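Local coordinates for cation efflux system protein cusF (Escherichia coli, PDB 3E6Z) that carries copper in the periplasm as a metallochaperone of the Cus efflux system, which gives the bacterium resistance to copper and silver, at residues F62-V65 with L70-L73. The protein carries 1 engineered substitution. Numbering follows the deposited sequence.
Sequences FNFV and LSLL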
ATOM      1  N   PHE A  62      -5.454   2.197   0.677  1.00  9.62           N
ATOM      2  CA  PHE A  62      -4.775   1.169   1.396  1.00  9.19           C
ATOM      3  C   PHE A  62      -4.025   1.836   2.509  1.00  9.21           C
ATOM      4  O   PHE A  62      -3.756   3.011   2.564  1.00  9.91           O
ATOM      5  CB  PHE A  62      -3.851   0.298   0.471  1.00  9.82           C
ATOM      6  CG  PHE A  62      -2.787   1.088  -0.206  1.00  9.57           C
ATOM      7  CD1 PHE A  62      -3.038   1.895  -1.380  1.00 10.29           C
ATOM      8  CD2 PHE A  62      -1.420   1.034   0.259  1.00 10.19           C
ATOM      9  CE1 PHE A  62      -2.022   2.587  -1.962  1.00 10.58           C
ATOM     10  CE2 PHE A  62      -0.429   1.677  -0.377  1.00 10.17           C
ATOM     11  CZ  PHE A  62      -0.673   2.466  -1.527  1.00 10.64           C
ATOM     12  N   ASN A  63      -3.698   0.948   3.469  1.00  9.19           N
ATOM     13  CA  ASN A  63      -2.984   1.411   4.697  1.00  9.56           C
ATOM     14  C   ASN A  63      -1.844   0.412   4.886  1.00  9.57           C
ATOM     15  O   ASN A  63      -2.005  -0.782   4.671  1.00  9.70           O
ATOM     16  CB  ASN A  63      -3.879   1.366   5.947  1.00 10.06           C
ATOM     17  CG  ASN A  63      -4.907   2.458   5.854  1.00 11.78           C
ATOM     18  OD1 ASN A  63      -4.595   3.628   6.086  1.00 13.55           O
ATOM     19  ND2 ASN A  63      -6.082   2.140   5.278  1.00 12.62           N
ATOM     20  N   PHE A  64      -0.656   0.922   5.287  1.00  8.97           N
ATOM     21  CA  PHE A  64       0.489  -0.004   5.457  1.00  8.57           C
ATOM     22  C   PHE A  64       1.365   0.539   6.588  1.00  8.78           C
ATOM     23  O   PHE A  64       1.287   1.657   7.049  1.00  9.39           O
ATOM     24  CB  PHE A  64       1.290  -0.077   4.099  1.00  9.58           C
ATOM     25  CG  PHE A  64       1.910   1.239   3.660  1.00  9.46           C
ATOM     26  CD1 PHE A  64       1.124   2.167   2.923  1.00 10.56           C
ATOM     27  CD2 PHE A  64       3.220   1.602   3.955  1.00 10.67           C
ATOM     28  CE1 PHE A  64       1.674   3.340   2.436  1.00 11.23           C
ATOM     29  CE2 PHE A  64       3.730   2.796   3.484  1.00 11.74           C
ATOM     30  CZ  PHE A  64       2.961   3.630   2.728  1.00 11.80           C
ATOM     31  N   VAL A  65       2.219  -0.417   7.034  1.00  8.47           N
ATOM     32  CA  VAL A  65       3.209  -0.111   8.068  1.00  9.11           C
ATOM     33  C   VAL A  65       4.602  -0.437   7.501  1.00  9.31           C
ATOM     34  O   VAL A  65       4.810  -1.453   6.831  1.00 10.97           O
ATOM     35  CB  VAL A  65       2.938  -0.875   9.399  1.00 10.20           C
ATOM     36  CG1 VAL A  65       1.590  -0.418   9.906  1.00 11.55           C
ATOM     37  CG2 VAL A  65       2.956  -2.139   9.255  1.00 11.47           C
ATOM     38  N   LEU A  70      10.432  -3.419   4.070  1.00  9.37           N
ATOM     39  CA  LEU A  70       9.070  -3.869   3.698  1.00  8.96           C
ATOM     40  C   LEU A  70       8.040  -2.808   4.044  1.00  9.32           C
ATOM     41  O   LEU A  70       8.073  -2.091   5.053  1.00  9.42           O
ATOM     42  CB  LEU A  70       8.693  -5.092   4.450  1.00  9.84           C
ATOM     43  CG  LEU A  70       9.616  -6.332   4.155  1.00 10.25           C
ATOM     44  CD1 LEU A  70       9.214  -7.480   5.050  1.00 12.49           C
ATOM     45  CD2 LEU A  70       9.561  -6.698   2.656  1.00 11.94           C
ATOM     46  N   SER A  71       6.977  -2.748   3.156  1.00  8.89           N
ATOM     47  CA  SER A  71       5.768  -1.979   3.472  1.00  8.60           C
ATOM     48  C   SER A  71       4.644  -3.015   3.583  1.00  8.37           C
ATOM     49  O   SER A  71       4.211  -3.586   2.567  1.00  8.91           O
ATOM     50  CB  SER A  71       5.493  -0.946   2.342  1.00  8.93           C
ATOM     51  OG  SER A  71       6.523  -0.060   2.165  1.00 10.78           O
ATOM     52  N   LEU A  72       4.275  -3.324   4.829  1.00  8.58           N
ATOM     53  CA  LEU A  72       3.321  -4.394   5.092  1.00  9.00           C
ATOM     54  C   LEU A  72       1.890  -3.845   5.045  1.00  9.02           C
ATOM     55  O   LEU A  72       1.550  -2.888   5.725  1.00  9.06           O
ATOM     56  CB  LEU A  72       3.534  -4.920   6.528  1.00  9.59           C
ATOM     57  CG  LEU A  72       4.975  -5.414   6.793  1.00  9.93           C
ATOM     58  CD1 LEU A  72       4.981  -5.972   8.272  1.00 10.90           C
ATOM     59  CD2 LEU A  72       5.384  -6.553   5.797  1.00 10.68           C
ATOM     60  N   LEU A  73       1.053  -4.475   4.176  1.00  8.98           N
ATOM     61  CA  LEU A  73      -0.343  -3.956   4.079  1.00  8.61           C
ATOM     62  C   LEU A  73      -1.160  -4.299   5.251  1.00  8.58           C
ATOM     63  O   LEU A  73      -1.278  -5.473   5.680  1.00  8.71           O
ATOM     64  CB  LEU A  73      -0.967  -4.555   2.808  1.00  8.52           C
ATOM     65  CG  LEU A  73      -0.423  -4.011   1.501  1.00  9.06           C
ATOM     66  CD1 LEU A  73      -0.805  -4.936   0.344  1.00 10.24           C
ATOM     67  CD2 LEU A  73      -0.871  -2.577   1.275  1.00  9.75           C
TER
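Phe62 opens the contact by setting CD2 of its ring 3.8 Å from CD2 of Leu73, an oblique meeting of ring and methyl. The residue is buried, and its chi1 of 60°, with CG between the backbone N and the carbonyl carbon, sets the lean of the ring that brings CD2 to this methyl. Phe43 meets the rings of both Phe62 and Phe64 edge to face. At Asn63 the backbone does the touching: its O lies 3.6 Å from CA of Leu73, while OD1 bonds to Ser9 OG and ND2 to Asp75 OD1. Phe64 forms a non-hydrogen-bonded antiparallel pair with Leu73. It repeats the first torsion of Phe62 (chi1 63°), with CD2 3.8 Å from CB of Ser71, whose OG is hydrogen-bonded to Gln66; its side chain comes within about 6 Å of the copper(II) ion at the nearest atoms. Val65 and Leu72 close the hydrogen-bonded pair: Val65 N gives to Leu72 O at 2.9 Å, in the carbonyl plane, and Leu72 N returns a bond to Val65 O at 2.8 Å. On the face away from Phe64 and Leu73, CG2 of Val65 lies 3.9 Å from CB of Leu72. The reciprocal N-H...O bonds set the register of this OB-fold hairpin; a bent CA-H...O contact from Phe64 CA to Leu72 O (3.1 Å) and another from Ser71 CA to Val65 O merely supplement them, beside a largely apolar inner face.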